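Local coordinates for protein PelD (PDB 4EU0) that binds the second messenger cyclic di-GMP, here as a fragment with GAF and GGDEF-like domains, and is involved in pellicle formation in Pseudomonas aeruginosa, at residues 200-203 against 204-208; 161-164 against 165-168; 130-133 against 134-137. All coordinates share one frame; numbering follows the deposited sequence.

Contact 1. Residues 200-203 against 204-208; sequences EVQR and LLEGS
Gln202 and Glu206 meet one turn apart on helix 198-207, a helix of the GGDEF-like domain. This is an i to i+4 side-chain bridge laid over regular alpha-helical bonding. Gln202 starts with CG swung away from its backbone N (chi1 -168°), and the chain stays extended to the amide. From CB the chain runs to Gln202 CG, which lies 3.4 Å from Glu206 OE2. At the tip, Gln202 NE2 donates to Glu206 OE2 at 2.9 Å. The bond is nearly straight, with an N-H...O angle of 166°, and the oxygen lies in the amide plane. The amide and carboxylate planes are turned 36° from each other. Gln202 OE1 accepts from Arg225, so both ends of the amide are held and its rotation is fixed. Glu206 CG lies 3.2 Å from Gln202 O. That same carbonyl accepts from Glu206 N at 2.8 Å.

On another side of the helix Val201 and Leu205 lie side by side and point the same way. Val201 CG1 touches Leu205 CD1 at 4.0 Å. Val201 packs on Leu192 of strand 185-192 and on Phe250 of helix 236-253, Leu205 packs on Phe190 of the same strand, and Glu200 OE1 forms a salt bridge with Arg253. Toward Ser208 the chain nears the cyclic di-GMP pocket: Ser208 O accepts from Arg245, which lines that pocket, and Leu205 O accepts from Ser208 N, from Gln215 NE2 and, at 2.6 Å, from Ser208 OG.

Contact 2. Residues 161-164 against 165-168; sequences DIDA and QRFS
Arg166 reaches back along the first turn of helix 162-181 and meets both Ile162 and Asp163. The segment is a capped helix start in the GGDEF-like domain. Asp161 is the N-cap, and its OD2 accepts from Asp163 N at 3.0 Å, met from above the carboxylate plane.

The tight part is the backbone and the side turned to the sheet. Arg166 N donates to Ile162 O at 2.9 Å, and Phe167 N to Asp163 O. Phe167 CB sits 3.3 Å from Asp163 O, while the ring leads away from the turn into the core. Ser168 N closes the next bond, to Ala164 O.

The outer side, with exposed Ile162 and a bound water, carries the charges. Arg166 CG stands opposite the backbone N (chi1 -171°), and the chain bends at chi3, -73°, which brings the guanidinium back beside Asp163. Arg166 NH1 forms a salt bridge with Asp163 OD1 at 3.0 Å. The oxygen lies at the guanidinium edge and uses its anti lone pair. The bond is bent, at 135°. The water donates to Asp163 OD1 at 2.7 Å and makes a weak bond with Arg166 NH2. Ile162 lies alongside the arginine, its CD1 3.5 Å from Arg166 NH2.

Gln165 NE2 donates to the carbonyls of Ala160 and Arg155, and Ser168 OG bonds to Ala297 O near the chain end. The Phe167 ring packs on Val214 and Leu216 of strand 214-219 and on Leu228 and Leu230 of strand 225-231, so the helix start lies against this part of the sheet.

Contact 3. Residues 130-133 against 134-137; sequences VFNE and RTFS
An Asn N-cap begins helix 133-150 of the GAF domain, and the residues around it form this contact. Asn132 OD1 accepts from Thr135 N at 3.1 Å, the capping bond. The side chain gets there because CG sits between the backbone N and the carbonyl carbon (chi1 63°), which turns the amide toward the helix start. Thr135 OG1 makes a weak bond to Val130 O, tying the preceding loop to the first turn.

Phe131 is the centre of an inverse gamma turn. Its ring and that of Phe136 form a T-shaped pair. The edge of Phe136 points at the face of Phe131, with planes at 84° and centroids 5.2 Å apart. The tip atom Phe136 CZ lies 3.6 Å from Phe131 CD1. Asn132 O sits over one face of the Phe136 ring, 3.1 Å from its CG, and also accepts from Phe136 N. Both rings pack on Val106 and Ser87.

Glu133 is bent at chi2, and its OE2 forms a salt bridge with Arg89. Glu133 OE1 accepts from a water at 2.6 Å, and that water also bonds Ser137 OG at 2.6 Å.

All three are local contacts along or at the start of a helix. Contacts 1 and 2 belong to the GGDEF-like domain, with centres 18 Å apart, and contact 3 to the GAF domain, 41 Å from contact 1 between centres. Contact 2 is a surface contact, while contacts 1 and 3 are partly buried. Contacts 2 and 3 both sit at helix starts, capped by Asp161 and Asn132. Contact 1 lies along helix 198-207. Their chemistry differs accordingly: an amide-carboxylate bridge in contact 1, a hydrated salt bridge in contact 2 and a T-shaped phenylalanine pair in contact 3. Strand 214-219 touches both contacts 1 and 2.

Contact 1. Residues 200-203 against 204-208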
ATOM      1  N   GLU A 200      10.869  11.308  24.438  1.00 14.26           N
ATOM      2  CA  GLU A 200      10.349  10.039  24.956  1.00 13.83           C
ATOM      3  C   GLU A 200       8.964   9.700  24.420  1.00 12.62           C
ATOM      4  O   GLU A 200       8.658   8.528  24.194  1.00 13.03           O
ATOM      5  CB  GLU A 200      10.391   9.984  26.483  1.00 13.80           C
ATOM      6  CG  GLU A 200      11.811   9.881  27.024  1.00 15.61           C
ATOM      7  CD  GLU A 200      12.507   8.614  26.594  1.00 16.38           C
ATOM      8  OE1 GLU A 200      11.899   7.526  26.705  1.00 15.67           O
ATOM      9  OE2 GLU A 200      13.681   8.699  26.166  1.00 18.76           O
ATOM     10  N   VAL A 201       8.134  10.718  24.208  1.00 12.44           N
ATOM     11  CA  VAL A 201       6.831  10.499  23.567  1.00 11.92           C
ATOM     12  C   VAL A 201       7.048   9.961  22.150  1.00 11.79           C
ATOM     13  O   VAL A 201       6.416   8.974  21.736  1.00 11.85           O
ATOM     14  CB  VAL A 201       5.985  11.797  23.541  1.00 11.79           C
ATOM     15  CG1 VAL A 201       4.747  11.607  22.688  1.00 12.05           C
ATOM     16  CG2 VAL A 201       5.586  12.184  24.960  1.00 12.01           C
ATOM     17  N   GLN A 202       7.965  10.580  21.415  1.00 12.33           N
ATOM     18  CA  GLN A 202       8.244  10.130  20.047  1.00 13.03           C
ATOM     19  C   GLN A 202       8.729   8.681  20.027  1.00 13.48           C
ATOM     20  O   GLN A 202       8.291   7.883  19.188  1.00 13.46           O
ATOM     21  CB  GLN A 202       9.256  11.036  19.353  1.00 14.21           C
ATOM     22  CG  GLN A 202       9.357  10.786  17.844  1.00 15.64           C
ATOM     23  CD  GLN A 202      10.376  11.691  17.187  1.00 19.63           C
ATOM     24  OE1 GLN A 202      10.241  12.915  17.213  1.00 21.20           O
ATOM     25  NE2 GLN A 202      11.401  11.091  16.591  1.00 21.05           N
ATOM     26  N   ARG A 203       9.601   8.330  20.966  1.00 13.66           N
ATOM     27  CA  ARG A 203      10.118   6.969  21.015  1.00 14.09           C
ATOM     28  C   ARG A 203       9.009   5.962  21.283  1.00 13.84           C
ATOM     29  O   ARG A 203       9.020   4.858  20.726  1.00 13.87           O
ATOM     30  CB  ARG A 203      11.228   6.842  22.055  1.00 14.64           C
ATOM     31  CG  ARG A 203      12.526   7.460  21.604  1.00 16.31           C
ATOM     32  CD  ARG A 203      13.528   7.524  22.732  1.00 18.02           C
ATOM     33  NE  ARG A 203      14.827   8.008  22.269  1.00 20.11           N
ATOM     34  CZ  ARG A 203      15.776   7.239  21.746  1.00 22.29           C
ATOM     35  NH1 ARG A 203      15.591   5.928  21.623  1.00 23.04           N
ATOM     36  NH2 ARG A 203      16.920   7.782  21.353  1.00 25.57           N
ATOM     37  N   LEU A 204       8.059   6.336  22.143  1.00 13.48           N
ATOM     38  CA  LEU A 204       6.922   5.462  22.417  1.00 13.65           C
ATOM     39  C   LEU A 204       6.048   5.313  21.167  1.00 13.09           C
ATOM     40  O   LEU A 204       5.609   4.218  20.832  1.00 12.63           O
ATOM     41  CB  LEU A 204       6.114   5.969  23.628  1.00 14.29           C
ATOM     42  CG  LEU A 204       5.078   4.994  24.200  1.00 15.65           C
ATOM     43  CD1 LEU A 204       5.748   3.817  24.892  1.00 18.54           C
ATOM     44  CD2 LEU A 204       4.142   5.712  25.166  1.00 16.58           C
ATOM     45  N   LEU A 205       5.808   6.418  20.471  1.00 12.85           N
ATOM     46  CA  LEU A 205       5.030   6.373  19.229  1.00 12.80           C
ATOM     47  C   LEU A 205       5.741   5.515  18.171  1.00 13.47           C
ATOM     48  O   LEU A 205       5.110   4.672  17.520  1.00 14.35           O
ATOM     49  CB  LEU A 205       4.754   7.795  18.724  1.00 12.94           C
ATOM     50  CG  LEU A 205       3.740   8.606  19.531  1.00 12.33           C
ATOM     51  CD1 LEU A 205       3.821  10.071  19.100  1.00 14.54           C
ATOM     52  CD2 LEU A 205       2.300   8.051  19.362  1.00 16.29           C
ATOM     53  N   GLU A 206       7.056   5.684  18.032  1.00 13.87           N
ATOM     54  CA  GLU A 206       7.830   4.846  17.111  1.00 14.63           C
ATOM     55  C   GLU A 206       7.693   3.359  17.431  1.00 15.26           C
ATOM     56  O   GLU A 206       7.512   2.551  16.532  1.00 15.46           O
ATOM     57  CB  GLU A 206       9.308   5.239  17.104  1.00 15.58           C
ATOM     58  CG  GLU A 206       9.577   6.634  16.540  1.00 18.35           C
ATOM     59  CD  GLU A 206      11.040   7.016  16.673  1.00 22.91           C
ATOM     60  OE1 GLU A 206      11.912   6.134  16.478  1.00 26.38           O
ATOM     61  OE2 GLU A 206      11.326   8.189  16.977  1.00 24.70           O
ATOM     62  N   GLY A 207       7.754   3.009  18.714  1.00 14.86           N
ATOM     63  CA  GLY A 207       7.712   1.607  19.119  1.00 16.07           C
ATOM     64  C   GLY A 207       6.352   0.962  18.917  1.00 15.57           C
ATOM     65  O   GLY A 207       6.250  -0.263  18.890  1.00 16.88           O
ATOM     66  N   SER A 208       5.318   1.788  18.757  1.00 15.02           N
ATOM     67  CA  SER A 208       3.935   1.314  18.624  1.00 14.61           C
ATOM     68  C   SER A 208       3.610   0.828  17.214  1.00 14.57           C
ATOM     69  O   SER A 208       2.538   0.238  16.987  1.00 14.57           O
ATOM     70  CB  SER A 208       2.953   2.437  18.986  1.00 14.25           C
ATOM     71  OG  SER A 208       2.847   3.385  17.945  1.00 14.22           O
TER

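Contact 2. Residues 161-164 against 165-168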
ATOM      1  N   ASP A 161      15.809   9.023   2.552  1.00 26.59           N
ATOM      2  CA  ASP A 161      15.878   7.907   3.500  1.00 26.63           C
ATOM      3  C   ASP A 161      14.837   6.839   3.154  1.00 24.93           C
ATOM      4  O   ASP A 161      13.773   7.153   2.615  1.00 23.15           O
ATOM      5  CB  ASP A 161      15.644   8.405   4.929  1.00 26.73           C
ATOM      6  CG  ASP A 161      15.935   7.341   5.982  1.00 29.02           C
ATOM      7  OD1 ASP A 161      17.127   7.075   6.253  1.00 35.64           O
ATOM      8  OD2 ASP A 161      14.973   6.776   6.548  1.00 31.20           O
ATOM      9  N   ILE A 162      15.150   5.581   3.456  1.00 25.02           N
ATOM     10  CA  ILE A 162      14.205   4.479   3.227  1.00 23.87           C
ATOM     11  C   ILE A 162      12.824   4.752   3.851  1.00 21.98           C
ATOM     12  O   ILE A 162      11.804   4.548   3.204  1.00 20.47           O
ATOM     13  CB  ILE A 162      14.777   3.095   3.672  1.00 25.03           C
ATOM     14  CG1 ILE A 162      13.731   1.980   3.477  1.00 24.31           C
ATOM     15  CG2 ILE A 162      15.308   3.144   5.117  1.00 26.22           C
ATOM     16  CD1 ILE A 162      14.317   0.562   3.452  1.00 28.49           C
ATOM     17  N   ASP A 163      12.797   5.249   5.084  1.00 21.49           N
ATOM     18  CA  ASP A 163      11.516   5.517   5.743  1.00 19.84           C
ATOM     19  C   ASP A 163      10.703   6.573   4.993  1.00 18.49           C
ATOM     20  O   ASP A 163       9.485   6.448   4.884  1.00 17.17           O
ATOM     21  CB  ASP A 163      11.705   5.904   7.218  1.00 20.77           C
ATOM     22  CG  ASP A 163      12.386   4.815   8.024  1.00 24.64           C
ATOM     23  OD1 ASP A 163      12.101   3.618   7.790  1.00 29.02           O
ATOM     24  OD2 ASP A 163      13.231   5.155   8.886  1.00 30.64           O
ATOM     25  N   ALA A 164      11.381   7.584   4.449  1.00 18.03           N
ATOM     26  CA  ALA A 164      10.709   8.612   3.655  1.00 17.31           C
ATOM     27  C   ALA A 164      10.179   8.052   2.325  1.00 16.64           C
ATOM     28  O   ALA A 164       9.067   8.364   1.924  1.00 15.33           O
ATOM     29  CB  ALA A 164      11.623   9.819   3.421  1.00 18.08           C
ATOM     30  N   GLN A 165      10.968   7.215   1.659  1.00 17.02           N
ATOM     31  CA  GLN A 165      10.515   6.594   0.415  1.00 16.93           C
ATOM     32  C   GLN A 165       9.305   5.693   0.642  1.00 15.37           C
ATOM     33  O   GLN A 165       8.333   5.729  -0.117  1.00 14.85           O
ATOM     34  CB  GLN A 165      11.639   5.787  -0.229  1.00 18.32           C
ATOM     35  CG  GLN A 165      12.873   6.570  -0.554  1.00 20.14           C
ATOM     36  CD  GLN A 165      13.828   5.733  -1.356  1.00 21.73           C
ATOM     37  OE1 GLN A 165      13.408   5.014  -2.266  1.00 22.34           O
ATOM     38  NE2 GLN A 165      15.110   5.799  -1.023  1.00 22.77           N
ATOM     39  N   ARG A 166       9.369   4.883   1.698  1.00 14.79           N
ATOM     40  CA  ARG A 166       8.297   3.958   2.021  1.00 13.55           C
ATOM     41  C   ARG A 166       7.013   4.724   2.351  1.00 12.38           C
ATOM     42  O   ARG A 166       5.935   4.366   1.879  1.00 12.60           O
ATOM     43  CB  ARG A 166       8.684   3.077   3.204  1.00 14.01           C
ATOM     44  CG  ARG A 166       7.705   1.933   3.466  1.00 16.10           C
ATOM     45  CD  ARG A 166       7.998   1.231   4.780  1.00 19.37           C
ATOM     46  NE  ARG A 166       9.194   0.390   4.729  1.00 21.67           N
ATOM     47  CZ  ARG A 166      10.349   0.684   5.322  1.00 25.31           C
ATOM     48  NH1 ARG A 166      10.491   1.810   6.011  1.00 26.36           N
ATOM     49  NH2 ARG A 166      11.368  -0.157   5.226  1.00 27.10           N
ATOM     50  N   PHE A 167       7.152   5.767   3.162  1.00 12.47           N
ATOM     51  CA  PHE A 167       6.002   6.552   3.583  1.00 12.03           C
ATOM     52  C   PHE A 167       5.325   7.136   2.345  1.00 12.20           C
ATOM     53  O   PHE A 167       4.115   7.028   2.206  1.00 12.50           O
ATOM     54  CB  PHE A 167       6.403   7.665   4.552  1.00 11.95           C
ATOM     55  CG  PHE A 167       5.229   8.393   5.127  1.00 12.40           C
ATOM     56  CD1 PHE A 167       4.613   7.922   6.280  1.00 12.80           C
ATOM     57  CD2 PHE A 167       4.726   9.530   4.498  1.00 13.34           C
ATOM     58  CE1 PHE A 167       3.504   8.585   6.806  1.00 13.07           C
ATOM     59  CE2 PHE A 167       3.618  10.190   5.015  1.00 14.64           C
ATOM     60  CZ  PHE A 167       3.023   9.718   6.172  1.00 12.98           C
ATOM     61  N   SER A 168       6.121   7.749   1.472  1.00 13.40           N
ATOM     62  CA  SER A 168       5.640   8.342   0.226  1.00 14.21           C
ATOM     63  C   SER A 168       4.885   7.332  -0.641  1.00 13.74           C
ATOM     64  O   SER A 168       3.767   7.592  -1.100  1.00 13.35           O
ATOM     65  CB  SER A 168       6.820   8.937  -0.554  1.00 15.94           C
ATOM     66  OG  SER A 168       6.361   9.645  -1.683  1.00 19.90           O
TER
HETATM   67  O   HOH W   1      13.337   1.185   7.783  1.00 30.39           O

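Contact 3. Residues 130-133 against 134-137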
ATOM      1  N   VAL A 130     -18.172 -15.632  -9.569  1.00 31.46           N
ATOM      2  CA  VAL A 130     -17.236 -14.580  -9.128  1.00 29.82           C
ATOM      3  C   VAL A 130     -16.763 -13.706 -10.294  1.00 29.10           C
ATOM      4  O   VAL A 130     -15.941 -12.810 -10.115  1.00 27.80           O
ATOM      5  CB  VAL A 130     -15.996 -15.126  -8.338  1.00 29.33           C
ATOM      6  CG1 VAL A 130     -16.431 -15.794  -7.035  1.00 30.46           C
ATOM      7  CG2 VAL A 130     -15.141 -16.065  -9.196  1.00 29.62           C
ATOM      8  N   PHE A 131     -17.278 -13.979 -11.489  1.00 30.35           N
ATOM      9  CA  PHE A 131     -16.955 -13.180 -12.664  1.00 30.19           C
ATOM     10  C   PHE A 131     -17.809 -11.912 -12.623  1.00 30.56           C
ATOM     11  O   PHE A 131     -18.779 -11.763 -13.376  1.00 31.61           O
ATOM     12  CB  PHE A 131     -17.179 -13.990 -13.946  1.00 31.15           C
ATOM     13  CG  PHE A 131     -16.679 -13.312 -15.194  1.00 31.24           C
ATOM     14  CD1 PHE A 131     -15.313 -13.165 -15.431  1.00 30.02           C
ATOM     15  CD2 PHE A 131     -17.573 -12.824 -16.133  1.00 31.95           C
ATOM     16  CE1 PHE A 131     -14.856 -12.540 -16.584  1.00 29.46           C
ATOM     17  CE2 PHE A 131     -17.123 -12.199 -17.289  1.00 33.33           C
ATOM     18  CZ  PHE A 131     -15.761 -12.055 -17.513  1.00 31.06           C
ATOM     19  N   ASN A 132     -17.435 -11.011 -11.716  1.00 30.03           N
ATOM     20  CA  ASN A 132     -18.190  -9.789 -11.456  1.00 30.53           C
ATOM     21  C   ASN A 132     -17.307  -8.657 -10.944  1.00 29.40           C
ATOM     22  O   ASN A 132     -16.139  -8.874 -10.607  1.00 27.64           O
ATOM     23  CB  ASN A 132     -19.359 -10.060 -10.490  1.00 31.91           C
ATOM     24  CG  ASN A 132     -18.902 -10.527  -9.110  1.00 31.52           C
ATOM     25  OD1 ASN A 132     -18.167  -9.831  -8.418  1.00 31.87           O
ATOM     26  ND2 ASN A 132     -19.376 -11.698  -8.696  1.00 34.59           N
ATOM     27  N   GLU A 133     -17.880  -7.457 -10.867  1.00 29.86           N
ATOM     28  CA  GLU A 133     -17.140  -6.267 -10.453  1.00 29.52           C
ATOM     29  C   GLU A 133     -16.556  -6.330  -9.042  1.00 28.10           C
ATOM     30  O   GLU A 133     -15.499  -5.749  -8.793  1.00 26.95           O
ATOM     31  CB  GLU A 133     -17.995  -5.006 -10.622  1.00 30.62           C
ATOM     32  CG  GLU A 133     -18.251  -4.623 -12.083  1.00 33.83           C
ATOM     33  CD  GLU A 133     -17.011  -4.099 -12.813  1.00 35.70           C
ATOM     34  OE1 GLU A 133     -16.001  -3.760 -12.159  1.00 36.11           O
ATOM     35  OE2 GLU A 133     -17.053  -4.018 -14.058  1.00 37.80           O
ATOM     36  N   ARG A 134     -17.227  -7.037  -8.134  1.00 28.41           N
ATOM     37  CA  ARG A 134     -16.729  -7.199  -6.763  1.00 27.37           C
ATOM     38  C   ARG A 134     -15.374  -7.926  -6.731  1.00 25.57           C
ATOM     39  O   ARG A 134     -14.436  -7.483  -6.061  1.00 24.36           O
ATOM     40  CB  ARG A 134     -17.761  -7.919  -5.877  1.00 28.99           C
ATOM     41  CG  ARG A 134     -17.271  -8.160  -4.452  1.00 30.38           C
ATOM     42  CD  ARG A 134     -18.206  -9.036  -3.641  1.00 34.76           C
ATOM     43  NE  ARG A 134     -17.567  -9.447  -2.392  1.00 37.39           N
ATOM     44  CZ  ARG A 134     -18.178 -10.078  -1.391  1.00 39.01           C
ATOM     45  NH1 ARG A 134     -19.470 -10.377  -1.467  1.00 42.06           N
ATOM     46  NH2 ARG A 134     -17.491 -10.405  -0.307  1.00 39.71           N
ATOM     47  N   THR A 135     -15.276  -9.030  -7.463  1.00 25.17           N
ATOM     48  CA  THR A 135     -14.035  -9.810  -7.526  1.00 23.94           C
ATOM     49  C   THR A 135     -12.964  -9.071  -8.337  1.00 22.47           C
ATOM     50  O   THR A 135     -11.789  -9.039  -7.948  1.00 21.45           O
ATOM     51  CB  THR A 135     -14.284 -11.221  -8.100  1.00 25.03           C
ATOM     52  OG1 THR A 135     -15.377 -11.832  -7.400  1.00 26.59           O
ATOM     53  CG2 THR A 135     -13.043 -12.104  -7.970  1.00 24.83           C
ATOM     54  N   PHE A 136     -13.375  -8.455  -9.444  1.00 22.10           N
ATOM     55  CA  PHE A 136     -12.457  -7.660 -10.259  1.00 21.48           C
ATOM     56  C   PHE A 136     -11.796  -6.577  -9.409  1.00 20.67           C
ATOM     57  O   PHE A 136     -10.585  -6.362  -9.504  1.00 20.01           O
ATOM     58  CB  PHE A 136     -13.169  -7.021 -11.459  1.00 21.78           C
ATOM     59  CG  PHE A 136     -13.754  -8.007 -12.432  1.00 22.83           C
ATOM     60  CD1 PHE A 136     -13.315  -9.329 -12.477  1.00 22.35           C
ATOM     61  CD2 PHE A 136     -14.741  -7.601 -13.324  1.00 23.93           C
ATOM     62  CE1 PHE A 136     -13.864 -10.235 -13.371  1.00 23.04           C
ATOM     63  CE2 PHE A 136     -15.292  -8.496 -14.234  1.00 25.54           C
ATOM     64  CZ  PHE A 136     -14.850  -9.818 -14.262  1.00 25.93           C
ATOM     65  N   SER A 137     -12.587  -5.910  -8.565  1.00 21.28           N
ATOM     66  CA  SER A 137     -12.059  -4.851  -7.707  1.00 21.01           C
ATOM     67  C   SER A 137     -11.032  -5.420  -6.740  1.00 20.28           C
ATOM     68  O   SER A 137      -9.970  -4.846  -6.557  1.00 19.25           O
ATOM     69  CB  SER A 137     -13.179  -4.121  -6.958  1.00 22.25           C
ATOM     70  OG  SER A 137     -14.025  -3.441  -7.878  1.00 24.51           O
TER
HETATM   71  O   HOH W   2     -14.171  -3.340 -10.423  1.00 34.85           O